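Local coordinates for protein CghA (Chaetomium globosum, PDB 6KBC) that belongs to a calycin-clan family of two-domain, beta-rich proteins and holds the ligand WK1 in a pocket, at residues S8-D13 against F66-S71; P35-A38 against T44-E47; A53-G58 against M214-E219; A83-G88 against L196-D201. One frame throughout, in Å; residues are numbered along the deposited sequence.

Contact 1 of 4, residues S8-D13 against F66-S71; sequences SLLQGD and FFRDGS. With WK1 ((2S)-3-[(2S,4E)-4-[[(1R,2S,4aR,6S,8R,8aS)-2-[(E)-but-2-en-2-yl]-6,8-dimethyl-1,2,4a,5,6,7,8,8a-octahydronaphthalen-1-yl]-oxidanyl-methylidene]-3,5-bis(oxidanylidene)pyrrolidin-2-yl]-2-methyl-2-oxidanyl-propanoic acid), chain B.
Ser8, on strand 6-10, offers two oxygens to the guanidinium end of Arg68, which reaches across from strand 60-69 on an extended chain. Arg68 NH1 bonds to Ser8 OG at 2.8 Å with a fairly straight N-H...O angle of 158°, while Arg68 NH2 takes the carbonyl oxygen Ser8 O at 3.0 Å. Both acceptors lie near the guanidinium plane, which makes the grip end-on, one nitrogen to each oxygen. The second bond is less regular, since NH2 stands 58° out of the plane of the Ser8 carbonyl. With chi1 at 170° the Ser8 hydroxyl sits beside its own carbonyl carbon, where one arginine end can reach both oxygens; OG is also hydrogen-bonded to Ala38 O. The two strands are not hydrogen-bonded to each other through their backbones: in this antiparallel, calycin-type architecture strand 6-10 pairs with strand 99-105, and strand 60-69 runs between strands 46-54 and 77-85. Arg68 thus links two strands that do not pair with each other, its NE bonded to Ser100 OG. Further along, Leu10 covers one face of the guanidinium, its CD1 lying 3.2 Å from Arg68 NH1 and set toward the rim, while CD2 lies near CZ and NH1 of the same group. On strand 60-69 the preceding residue, Phe67, belongs to the ligand pocket, and its CE1 lies 3.6 Å from C11 of WK1.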
loop_
_atom_site.group_PDB
_atom_site.type_symbol
_atom_site.label_atom_id
_atom_site.label_comp_id
_atom_site.label_asym_id
_atom_site.label_seq_id
_atom_site.Cartn_x
_atom_site.Cartn_y
_atom_site.Cartn_z
ATOM N N SER A 8 0.089 -8.226 21.416
ATOM C CA SER A 8 0.690 -9.247 20.569
ATOM C C SER A 8 2.185 -8.981 20.562
ATOM O O SER A 8 2.644 -8.019 19.937
ATOM C CB SER A 8 0.112 -9.210 19.154
ATOM O OG SER A 8 0.861 -10.048 18.294
ATOM N N LEU A 9 2.946 -9.822 21.259
ATOM C CA LEU A 9 4.383 -9.633 21.394
ATOM C C LEU A 9 5.108 -10.831 20.802
ATOM O O LEU A 9 4.992 -11.952 21.308
ATOM C CB LEU A 9 4.773 -9.417 22.857
ATOM C CG LEU A 9 6.261 -9.434 23.205
ATOM C CD1 LEU A 9 6.990 -8.310 22.497
ATOM C CD2 LEU A 9 6.441 -9.303 24.716
ATOM N N LEU A 10 5.854 -10.580 19.731
ATOM C CA LEU A 10 6.611 -11.588 19.009
ATOM C C LEU A 10 8.081 -11.221 19.101
ATOM O O LEU A 10 8.487 -10.142 18.659
ATOM C CB LEU A 10 6.151 -11.690 17.550
ATOM C CG LEU A 10 4.761 -12.242 17.222
ATOM C CD1 LEU A 10 3.673 -11.359 17.725
ATOM C CD2 LEU A 10 4.628 -12.364 15.713
ATOM N N GLN A 11 8.866 -12.123 19.678
ATOM C CA GLN A 11 10.245 -11.864 20.060
ATOM C C GLN A 11 10.967 -13.194 20.162
ATOM O O GLN A 11 10.344 -14.258 20.196
ATOM C CB GLN A 11 10.319 -11.141 21.397
ATOM C CG GLN A 11 9.888 -12.050 22.525
ATOM C CD GLN A 11 9.812 -11.338 23.852
ATOM O OE1 GLN A 11 10.064 -10.137 23.948
ATOM N NE2 GLN A 11 9.422 -12.071 24.886
ATOM N N GLY A 12 12.290 -13.122 20.235
ATOM C CA GLY A 12 12.993 -14.367 20.449
ATOM C C GLY A 12 12.965 -15.244 19.210
ATOM O O GLY A 12 12.834 -14.772 18.078
ATOM N N ASP A 13 13.076 -16.555 19.439
ATOM C CA ASP A 13 13.205 -17.513 18.345
ATOM C C ASP A 13 12.142 -18.605 18.378
ATOM O O ASP A 13 12.291 -19.617 17.682
ATOM C CB ASP A 13 14.596 -18.158 18.350
ATOM C CG ASP A 13 14.799 -19.111 19.519
ATOM O OD1 ASP A 13 14.505 -18.734 20.676
ATOM O OD2 ASP A 13 15.241 -20.253 19.267
ATOM N N PHE A 66 5.357 -1.941 7.699
ATOM C CA PHE A 66 5.733 -2.746 8.848
ATOM C C PHE A 66 5.254 -4.171 8.599
ATOM O O PHE A 66 4.048 -4.410 8.465
ATOM C CB PHE A 66 5.126 -2.189 10.130
ATOM C CG PHE A 66 5.647 -0.826 10.510
ATOM C CD1 PHE A 66 5.097 0.319 9.955
ATOM C CD2 PHE A 66 6.680 -0.690 11.432
ATOM C CE1 PHE A 66 5.566 1.591 10.315
ATOM C CE2 PHE A 66 7.152 0.574 11.796
ATOM C CZ PHE A 66 6.595 1.710 11.233
ATOM N N PHE A 67 6.197 -5.107 8.541
ATOM C CA PHE A 67 5.929 -6.486 8.167
ATOM C C PHE A 67 6.097 -7.427 9.353
ATOM O O PHE A 67 7.055 -7.308 10.124
ATOM C CB PHE A 67 6.878 -6.955 7.059
ATOM C CG PHE A 67 6.570 -6.409 5.696
ATOM C CD1 PHE A 67 5.312 -6.563 5.135
ATOM C CD2 PHE A 67 7.562 -5.789 4.949
ATOM C CE1 PHE A 67 5.041 -6.084 3.851
ATOM C CE2 PHE A 67 7.299 -5.312 3.671
ATOM C CZ PHE A 67 6.038 -5.461 3.122
ATOM N N ARG A 68 5.162 -8.364 9.478
ATOM C CA ARG A 68 5.387 -9.649 10.133
ATOM C C ARG A 68 5.185 -10.709 9.055
ATOM O O ARG A 68 4.051 -10.955 8.633
ATOM C CB ARG A 68 4.426 -9.861 11.301
ATOM C CG ARG A 68 4.654 -8.961 12.505
ATOM C CD ARG A 68 3.498 -9.138 13.450
ATOM N NE ARG A 68 3.721 -8.533 14.757
ATOM C CZ ARG A 68 2.948 -8.768 15.810
ATOM N NH1 ARG A 68 1.918 -9.596 15.692
ATOM N NH2 ARG A 68 3.196 -8.183 16.977
ATOM N N ASP A 69 6.276 -11.311 8.592
ATOM C CA ASP A 69 6.243 -12.277 7.492
ATOM C C ASP A 69 6.745 -13.623 8.013
ATOM O O ASP A 69 7.953 -13.816 8.200
ATOM C CB ASP A 69 7.076 -11.781 6.310
ATOM C CG ASP A 69 6.888 -12.629 5.048
ATOM O OD1 ASP A 69 6.354 -13.754 5.142
ATOM O OD2 ASP A 69 7.281 -12.167 3.954
ATOM N N GLY A 70 5.813 -14.553 8.233
ATOM C CA GLY A 70 6.189 -15.855 8.759
ATOM C C GLY A 70 7.128 -16.601 7.835
ATOM O O GLY A 70 8.081 -17.240 8.284
ATOM N N SER A 71 6.903 -16.491 6.527
ATOM C CA SER A 71 7.705 -17.252 5.572
ATOM C C SER A 71 9.159 -16.817 5.502
ATOM O O SER A 71 9.980 -17.567 4.968
ATOM C CB SER A 71 7.105 -17.163 4.173
ATOM O OG SER A 71 7.093 -15.825 3.705
HETATM O O WK1 B . 11.768 -3.935 -0.136
HETATM C C17 WK1 B . 11.014 -3.005 -0.265
HETATM O O1 WK1 B . 11.279 -1.905 0.132
HETATM C C19 WK1 B . 9.716 -3.190 -0.939
HETATM O O2 WK1 B . 9.570 -4.459 -1.479
HETATM C C18 WK1 B . 9.634 -2.245 -2.098
HETATM C C20 WK1 B . 8.714 -2.973 0.160
HETATM C C22 WK1 B . 7.365 -2.737 -0.387
HETATM N N WK1 B . 6.316 -2.334 0.529
HETATM C C21 WK1 B . 5.217 -3.040 0.286
HETATM O O5 WK1 B . 4.103 -2.859 0.956
HETATM C C23 WK1 B . 6.738 -3.814 -1.120
HETATM O O4 WK1 B . 7.304 -4.528 -2.072
HETATM C C24 WK1 B . 5.379 -4.048 -0.773
HETATM C C16 WK1 B . 4.472 -5.032 -1.354
HETATM O O3 WK1 B . 4.923 -5.770 -2.293
HETATM C C9 WK1 B . 3.054 -5.065 -0.964
HETATM C C8 WK1 B . 2.481 -3.968 -1.905
HETATM C C12 WK1 B . 3.290 -2.711 -2.151
HETATM C C13 WK1 B . 3.101 -1.600 -1.473
HETATM C C90 WK1 B . 3.918 -0.381 -1.734
HETATM C C14 WK1 B . 4.348 -2.704 -3.194
HETATM C C7 WK1 B . 2.172 -4.509 -3.268
HETATM C C6 WK1 B . 1.418 -5.571 -3.369
HETATM C C3 WK1 B . 1.157 -6.338 -2.112
HETATM C C4 WK1 B . 2.354 -6.398 -1.186
HETATM C C5 WK1 B . 1.856 -6.933 0.143
HETATM C C11 WK1 B . 3.012 -7.201 1.054
HETATM C C2 WK1 B . 0.496 -7.682 -2.274
HETATM C C1 WK1 B . -0.136 -7.967 -0.948
HETATM C C10 WK1 B . -1.040 -9.155 -0.919
HETATM C C WK1 B . 0.973 -8.161 0.041
#

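Contact 2 of 4, residues P35-A38 against T44-E47; sequences PKWA and TAVE
The carboxylate of Glu47 receives two successive backbone N-H groups, those of Lys36 and Trp37, one on each oxygen. Lys36 N to Glu47 OE2 measures 2.8 Å and is practically straight at 179°, entering on the syn side of the carboxylate close to its plane. Trp37 N reaches Glu47 OE1 at 2.9 Å, but from above the carboxylate plane. A bend at chi2 turns the carboxylate of Glu47 toward these two N-H groups. One water adds a third link, donating to Glu47 OE1 and to Trp37 O, both at 2.8 Å, so OE1 is gripped from the same residue both directly and through the water. OE2 has a second partner in a salt bridge to Arg228.

Packing contacts accompany these bonds. Ala45 CB sits over one face of the Trp37 indole in a CH-pi contact, 3.5 Å from the centroid of the six-membered ring and only 8° off its normal. The carboxylate meets the same ring at its edge, with Glu47 OE1 3.5 Å from Trp37 CE3 and the two planes 74° apart. Pro35 CB closes against Glu47 OE1 at 3.4 Å. The polar ends of the loop side chains are held by other loop residues, Trp37 NE1 by Ile21 O and Lys36 NZ by Asn32 OD1 and Ala25 O; Lys36 also makes a cation-pi contact with Trp230 of strand 223-231.

The arrangement folds the long loop after strand 6-10 back against the start of strand 46-54, in the antiparallel beta structure of this calycin-clan domain.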
loop_
_atom_site.group_PDB
_atom_site.type_symbol
_atom_site.label_atom_id
_atom_site.label_comp_id
_atom_site.label_asym_id
_atom_site.label_seq_id
_atom_site.Cartn_x
_atom_site.Cartn_y
_atom_site.Cartn_z
ATOM N N PRO A 35 -3.010 -7.419 15.345
ATOM C CA PRO A 35 -2.569 -8.545 14.514
ATOM C C PRO A 35 -3.559 -9.700 14.525
ATOM O O PRO A 35 -4.187 -10.001 15.544
ATOM C CB PRO A 35 -1.236 -8.950 15.149
ATOM C CG PRO A 35 -0.747 -7.710 15.803
ATOM C CD PRO A 35 -1.965 -6.989 16.287
ATOM N N LYS A 36 -3.692 -10.346 13.363
ATOM C CA LYS A 36 -4.563 -11.504 13.220
ATOM C C LYS A 36 -3.889 -12.786 13.681
ATOM O O LYS A 36 -4.582 -13.776 13.935
ATOM C CB LYS A 36 -5.015 -11.637 11.763
ATOM C CG LYS A 36 -5.836 -10.440 11.285
ATOM C CD LYS A 36 -7.021 -10.187 12.196
ATOM C CE LYS A 36 -7.828 -9.006 11.729
ATOM N NZ LYS A 36 -8.979 -8.696 12.627
ATOM N N TRP A 37 -2.562 -12.791 13.768
ATOM C CA TRP A 37 -1.793 -13.855 14.411
ATOM C C TRP A 37 -1.210 -13.261 15.694
ATOM O O TRP A 37 -0.061 -12.822 15.737
ATOM C CB TRP A 37 -0.715 -14.408 13.474
ATOM C CG TRP A 37 -1.297 -15.304 12.421
ATOM C CD1 TRP A 37 -1.448 -16.662 12.489
ATOM C CD2 TRP A 37 -1.881 -14.897 11.175
ATOM N NE1 TRP A 37 -2.059 -17.126 11.352
ATOM C CE2 TRP A 37 -2.337 -16.065 10.529
ATOM C CE3 TRP A 37 -2.049 -13.660 10.538
ATOM C CZ2 TRP A 37 -2.949 -16.035 9.273
ATOM C CZ3 TRP A 37 -2.655 -13.632 9.280
ATOM C CH2 TRP A 37 -3.099 -14.813 8.666
ATOM N N ALA A 38 -2.030 -13.256 16.750
ATOM C CA ALA A 38 -1.705 -12.493 17.956
ATOM C C ALA A 38 -0.577 -13.137 18.757
ATOM O O ALA A 38 0.345 -12.448 19.205
ATOM C CB ALA A 38 -2.955 -12.328 18.819
ATOM N N THR A 44 3.343 -19.277 7.068
ATOM C CA THR A 44 2.992 -18.837 5.721
ATOM C C THR A 44 2.181 -17.551 5.735
ATOM O O THR A 44 1.645 -17.157 4.690
ATOM C CB THR A 44 2.195 -19.907 4.973
ATOM O OG1 THR A 44 0.965 -20.143 5.666
ATOM C CG2 THR A 44 2.994 -21.203 4.880
ATOM N N ALA A 45 2.045 -16.908 6.888
ATOM C CA ALA A 45 1.239 -15.704 6.975
ATOM C C ALA A 45 2.113 -14.466 6.833
ATOM O O ALA A 45 3.326 -14.491 7.059
ATOM C CB ALA A 45 0.468 -15.648 8.294
ATOM N N VAL A 46 1.478 -13.374 6.435
ATOM C CA VAL A 46 2.127 -12.072 6.394
ATOM C C VAL A 46 1.114 -11.033 6.832
ATOM O O VAL A 46 -0.038 -11.051 6.389
ATOM C CB VAL A 46 2.717 -11.753 5.006
ATOM C CG1 VAL A 46 1.630 -11.692 3.953
ATOM C CG2 VAL A 46 3.456 -10.418 5.057
ATOM N N GLU A 47 1.527 -10.172 7.754
ATOM C CA GLU A 47 0.733 -9.038 8.181
ATOM C C GLU A 47 1.496 -7.774 7.821
ATOM O O GLU A 47 2.725 -7.723 7.947
ATOM C CB GLU A 47 0.449 -9.093 9.685
ATOM C CG GLU A 47 -0.294 -10.355 10.079
ATOM C CD GLU A 47 -1.217 -10.156 11.259
ATOM O OE1 GLU A 47 -0.975 -10.779 12.309
ATOM O OE2 GLU A 47 -2.201 -9.411 11.123
HETATM O O HOH W 1 1.326 -11.583 13.702
#

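Contact 3 of 4, residues A53-G58 against M214-E219; sequences AMAEDG and MVLGPE
Leu216, the last residue of strand 210-216, lays both its methyls against Ala55, just past the end of strand 46-54. Before it in the chain, Met214 packs on Phe62 of strand 60-69 and on Ala83 and Trp85 of strand 77-85. Leu216 then makes the contact, its side chain pointing across to the other segment. With CG beside the backbone N (chi1 -61°) and chi2 near 169°, the two methyls spread along Ala55, one to its CB and one to its N: Leu216 CD2 meets Ala55 CB at 3.9 Å, and Leu216 CD1 rests beside Ala55 N, also at 3.9 Å. CD1 further touches the preceding peptide, 4.2 Å from Met54 C. No hydrogen bond crosses here, so the join is one of buried methyl packing, with the two CA atoms of Ala55 and Leu216 7.0 Å apart. The side chain of Met54 starts off in the other direction and packs on Trp385 and Met387 of strand 382-392, in the second large set of strands.

After Leu216 the chain leaves the strand at Gly217, whose N bonds to Gln220 OE1. Ala55 itself opens a type I beta turn closed by Gly58 N to Ala55 O at 3.0 Å. Leucine and alanine thus join the turn end of the antiparallel beta hairpin of strands 46-54 and 60-69 to the end of strand 210-216.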
loop_
_atom_site.group_PDB
_atom_site.type_symbol
_atom_site.label_atom_id
_atom_site.label_comp_id
_atom_site.label_asym_id
_atom_site.label_seq_id
_atom_site.Cartn_x
_atom_site.Cartn_y
_atom_site.Cartn_z
ATOM N N ALA A 53 3.327 8.907 2.499
ATOM C CA ALA A 53 3.135 10.339 2.383
ATOM C C ALA A 53 3.799 10.772 1.091
ATOM O O ALA A 53 4.865 10.267 0.745
ATOM C CB ALA A 53 3.767 11.072 3.567
ATOM N N MET A 54 3.179 11.696 0.373
ATOM C CA MET A 54 3.930 12.307 -0.705
ATOM C C MET A 54 3.524 13.752 -0.837
ATOM O O MET A 54 2.405 14.121 -0.488
ATOM C CB MET A 54 3.708 11.599 -2.026
ATOM C CG MET A 54 2.299 11.713 -2.529
ATOM S SD MET A 54 2.304 10.813 -4.081
ATOM C CE MET A 54 3.282 11.892 -5.103
ATOM N N ALA A 55 4.424 14.536 -1.419
ATOM C CA ALA A 55 4.144 15.940 -1.664
ATOM C C ALA A 55 3.077 16.052 -2.737
ATOM O O ALA A 55 2.992 15.219 -3.644
ATOM C CB ALA A 55 5.420 16.689 -2.086
ATOM N N GLU A 56 2.246 17.090 -2.635
ATOM C CA GLU A 56 1.143 17.189 -3.580
ATOM C C GLU A 56 1.628 17.445 -5.001
ATOM O O GLU A 56 0.860 17.253 -5.950
ATOM C CB GLU A 56 0.174 18.290 -3.156
ATOM C CG GLU A 56 0.595 19.663 -3.582
ATOM C CD GLU A 56 -0.406 20.743 -3.192
ATOM O OE1 GLU A 56 0.030 21.907 -3.083
ATOM O OE2 GLU A 56 -1.592 20.432 -2.935
ATOM N N ASP A 57 2.882 17.869 -5.164
ATOM C CA ASP A 57 3.480 18.119 -6.469
ATOM C C ASP A 57 4.483 17.054 -6.877
ATOM O O ASP A 57 5.293 17.303 -7.773
ATOM C CB ASP A 57 4.182 19.480 -6.494
ATOM C CG ASP A 57 5.379 19.546 -5.545
ATOM O OD1 ASP A 57 5.614 18.588 -4.761
ATOM O OD2 ASP A 57 6.130 20.543 -5.610
ATOM N N GLY A 58 4.494 15.909 -6.205
ATOM C CA GLY A 58 5.434 14.856 -6.550
ATOM C C GLY A 58 6.882 15.153 -6.234
ATOM O O GLY A 58 7.764 14.424 -6.697
ATOM N N MET A 214 13.909 15.237 4.651
ATOM C CA MET A 214 12.635 15.304 3.956
ATOM C C MET A 214 11.632 15.940 4.897
ATOM O O MET A 214 11.317 15.368 5.946
ATOM C CB MET A 214 12.148 13.923 3.518
ATOM C CG MET A 214 10.877 14.003 2.703
ATOM S SD MET A 214 10.343 12.348 2.211
ATOM C CE MET A 214 11.675 11.892 1.089
ATOM N N VAL A 215 11.133 17.113 4.523
ATOM C CA VAL A 215 10.248 17.889 5.375
ATOM C C VAL A 215 9.016 18.232 4.564
ATOM O O VAL A 215 9.118 18.881 3.516
ATOM C CB VAL A 215 10.904 19.181 5.892
ATOM C CG1 VAL A 215 9.868 20.022 6.640
ATOM C CG2 VAL A 215 12.094 18.882 6.759
ATOM N N LEU A 216 7.857 17.808 5.046
ATOM C CA LEU A 216 6.585 18.201 4.457
ATOM C C LEU A 216 5.726 18.685 5.610
ATOM O O LEU A 216 5.367 17.893 6.486
ATOM C CB LEU A 216 5.928 17.037 3.713
ATOM C CG LEU A 216 6.752 16.494 2.551
ATOM C CD1 LEU A 216 6.161 15.179 2.049
ATOM C CD2 LEU A 216 6.851 17.544 1.427
ATOM N N GLY A 217 5.434 19.982 5.626
ATOM C CA GLY A 217 4.724 20.586 6.728
ATOM C C GLY A 217 3.229 20.425 6.600
ATOM O O GLY A 217 2.683 20.040 5.547
ATOM N N PRO A 218 2.527 20.743 7.689
ATOM C CA PRO A 218 1.092 20.438 7.751
ATOM C C PRO A 218 0.243 21.211 6.768
ATOM O O PRO A 218 -0.896 20.808 6.528
ATOM C CB PRO A 218 0.720 20.784 9.201
ATOM C CG PRO A 218 1.772 21.749 9.649
ATOM C CD PRO A 218 3.034 21.322 8.947
ATOM N N GLU A 219 0.785 22.262 6.159
ATOM C CA GLU A 219 -0.037 23.124 5.271
ATOM C C GLU A 219 0.458 23.043 3.827
ATOM O O GLU A 219 0.047 23.871 3.015
ATOM C CB GLU A 219 -0.075 24.563 5.787
ATOM C CG GLU A 219 -0.553 24.697 7.219
ATOM C CD GLU A 219 -1.977 24.227 7.460
ATOM O OE1 GLU A 219 -2.854 24.576 6.652
ATOM O OE2 GLU A 219 -2.202 23.515 8.456
#

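Contact 4 of 4, residues A83-G88 against L196-D201; sequences AAWSDG and LTFHID
Trp85 drives the edge of its six-membered ring at the face of Phe198 in a T-shaped (edge-to-face) stack. The ring centroids lie 4.9 Å apart and the planes stand at 81°. The benzo edge does the touching: Trp85 CZ2 and Trp85 CH2 each come within 3.4 Å of Phe198 CD1, and CH2 sits over the phenyl ring toward its rim instead of above its centre. A second contact comes from Ala83, two residues earlier on the same side of strand 77-85, whose CB approaches Phe198 CE2 obliquely at 3.5 Å. Between them, alanine and tryptophan meet opposite parts of the phenyl ring, its far carbons CE2 and CZ and its CD1 side. No hydrogen bond crosses between the segments.

Strands 77-85 and 181-200 are not neighbours in hydrogen bonding, and the nearest CA atoms, Ala83 and Phe198, are 9.1 Å apart; the rings fill the interval between two parts of an antiparallel, calycin-type beta structure. The torsions suit this: chi1 values of -70° at Trp85 and -60° at Phe198 set each CG anti to the carbonyl carbon, from where the rings reach across.

Beyond this layer, the indole is fixed by Trp85 NE1 bonding to Arg213 O and by a cation-pi contact with Lys212. Trp91 makes an edge-to-face pair with Phe198, and Phe62 packs on both Ala83 and Phe198. At the end of strand 77-85 the chain reverses in a type I turn, Gly88 N to Trp85 O at 2.9 Å, and Asp87 in that turn forms a salt bridge with the same Lys212.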
loop_
_atom_site.group_PDB
_atom_site.type_symbol
_atom_site.label_atom_id
_atom_site.label_comp_id
_atom_site.label_asym_id
_atom_site.label_seq_id
_atom_site.Cartn_x
_atom_site.Cartn_y
_atom_site.Cartn_z
ATOM N N ALA A 83 12.068 6.049 0.092
ATOM C CA ALA A 83 11.956 7.498 0.083
ATOM C C ALA A 83 12.504 8.022 -1.232
ATOM O O ALA A 83 13.475 7.474 -1.764
ATOM C CB ALA A 83 12.722 8.123 1.265
ATOM N N ALA A 84 11.875 9.074 -1.755
ATOM C CA ALA A 84 12.275 9.666 -3.022
ATOM C C ALA A 84 12.242 11.182 -2.904
ATOM O O ALA A 84 11.362 11.739 -2.244
ATOM C CB ALA A 84 11.362 9.216 -4.172
ATOM N N TRP A 85 13.196 11.842 -3.557
ATOM C CA TRP A 85 13.249 13.297 -3.641
ATOM C C TRP A 85 13.233 13.701 -5.107
ATOM O O TRP A 85 13.803 13.012 -5.951
ATOM C CB TRP A 85 14.529 13.870 -3.013
ATOM C CG TRP A 85 14.656 13.786 -1.525
ATOM C CD1 TRP A 85 14.515 14.819 -0.628
ATOM C CD2 TRP A 85 14.982 12.622 -0.749
ATOM N NE1 TRP A 85 14.723 14.359 0.649
ATOM C CE2 TRP A 85 15.027 13.022 0.603
ATOM C CE3 TRP A 85 15.242 11.283 -1.067
ATOM C CZ2 TRP A 85 15.310 12.130 1.635
ATOM C CZ3 TRP A 85 15.521 10.398 -0.044
ATOM C CH2 TRP A 85 15.552 10.824 1.298
ATOM N N SER A 86 12.628 14.856 -5.392
ATOM C CA SER A 86 12.527 15.320 -6.774
ATOM C C SER A 86 13.894 15.486 -7.431
ATOM O O SER A 86 13.986 15.452 -8.661
ATOM C CB SER A 86 11.766 16.649 -6.835
ATOM O OG SER A 86 12.381 17.619 -6.004
ATOM N N ASP A 87 14.959 15.674 -6.647
ATOM C CA ASP A 87 16.279 15.840 -7.249
ATOM C C ASP A 87 16.891 14.529 -7.729
ATOM O O ASP A 87 18.020 14.543 -8.232
ATOM C CB ASP A 87 17.238 16.547 -6.281
ATOM C CG ASP A 87 17.665 15.680 -5.091
ATOM O OD1 ASP A 87 17.249 14.510 -4.965
ATOM O OD2 ASP A 87 18.443 16.191 -4.256
ATOM N N GLY A 88 16.174 13.407 -7.602
ATOM C CA GLY A 88 16.652 12.117 -8.049
ATOM C C GLY A 88 17.086 11.195 -6.931
ATOM O O GLY A 88 17.185 9.983 -7.149
ATOM N N LEU A 196 11.938 14.089 8.504
ATOM C CA LEU A 196 12.768 12.904 8.527
ATOM C C LEU A 196 14.189 13.283 8.157
ATOM O O LEU A 196 14.414 14.212 7.378
ATOM C CB LEU A 196 12.247 11.832 7.532
ATOM C CG LEU A 196 10.968 11.082 7.904
ATOM C CD1 LEU A 196 10.464 10.346 6.670
ATOM C CD2 LEU A 196 11.228 10.096 9.021
ATOM N N THR A 197 15.140 12.531 8.706
ATOM C CA THR A 197 16.543 12.684 8.358
ATOM C C THR A 197 17.079 11.329 7.943
ATOM O O THR A 197 16.958 10.355 8.695
ATOM C CB THR A 197 17.358 13.257 9.526
ATOM O OG1 THR A 197 16.769 14.493 9.931
ATOM C CG2 THR A 197 18.797 13.504 9.107
ATOM N N PHE A 198 17.644 11.272 6.737
ATOM C CA PHE A 198 18.183 10.051 6.156
ATOM C C PHE A 198 19.692 10.180 6.038
ATOM O O PHE A 198 20.206 11.232 5.640
ATOM C CB PHE A 198 17.622 9.788 4.754
ATOM C CG PHE A 198 16.128 9.634 4.700
ATOM C CD1 PHE A 198 15.303 10.744 4.731
ATOM C CD2 PHE A 198 15.551 8.379 4.551
ATOM C CE1 PHE A 198 13.928 10.608 4.651
ATOM C CE2 PHE A 198 14.182 8.238 4.475
ATOM C CZ PHE A 198 13.370 9.355 4.529
ATOM N N HIS A 199 20.399 9.108 6.351
ATOM C CA HIS A 199 21.843 9.076 6.183
ATOM C C HIS A 199 22.148 8.433 4.836
ATOM O O HIS A 199 21.757 7.288 4.587
ATOM C CB HIS A 199 22.502 8.358 7.363
ATOM C CG HIS A 199 22.216 9.021 8.685
ATOM N ND1 HIS A 199 20.974 8.986 9.288
ATOM C CD2 HIS A 199 23.003 9.766 9.500
ATOM C CE1 HIS A 199 21.011 9.666 10.420
ATOM N NE2 HIS A 199 22.232 10.147 10.573
ATOM N N ILE A 200 22.798 9.185 3.960
ATOM C CA ILE A 200 23.129 8.700 2.592
ATOM C C ILE A 200 24.579 8.220 2.586
ATOM O O ILE A 200 25.452 8.989 2.990
ATOM C CB ILE A 200 22.935 9.848 1.589
ATOM C CG1 ILE A 200 21.684 10.680 1.884
ATOM C CG2 ILE A 200 22.967 9.336 0.160
ATOM C CD1 ILE A 200 20.390 10.014 1.499
ATOM N N ASP A 201 24.812 6.990 2.134
ATOM C CA ASP A 201 26.194 6.455 2.056
ATOM C C ASP A 201 27.016 7.290 1.067
ATOM O O ASP A 201 26.742 7.190 -0.131
ATOM C CB ASP A 201 26.186 4.968 1.726
ATOM C CG ASP A 201 25.670 4.100 2.859
ATOM O OD1 ASP A 201 24.992 4.644 3.749
ATOM O OD2 ASP A 201 25.947 2.887 2.839
#

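The four contacts form two pairs at well-separated parts of the N-terminal family region. Contacts 1 and 2 have centres about 8 Å apart and touch: Gly70 N lies 2.8 Å from Ala45 O, a probable hydrogen bond. Contacts 3 and 4, with centres about 13 Å apart, meet where Met214 O lies 2.9 Å from Leu196 N, again probably hydrogen-bonded. Between the pairs the centres are some 28-32 Å apart, yet strand 46-54 runs from contact 2 to contact 3. WK1 touches Phe67 of contact 1; the side chains of Glu47, Ala83 and Met54 lie about 9, 10 and 12 Å from it, respectively.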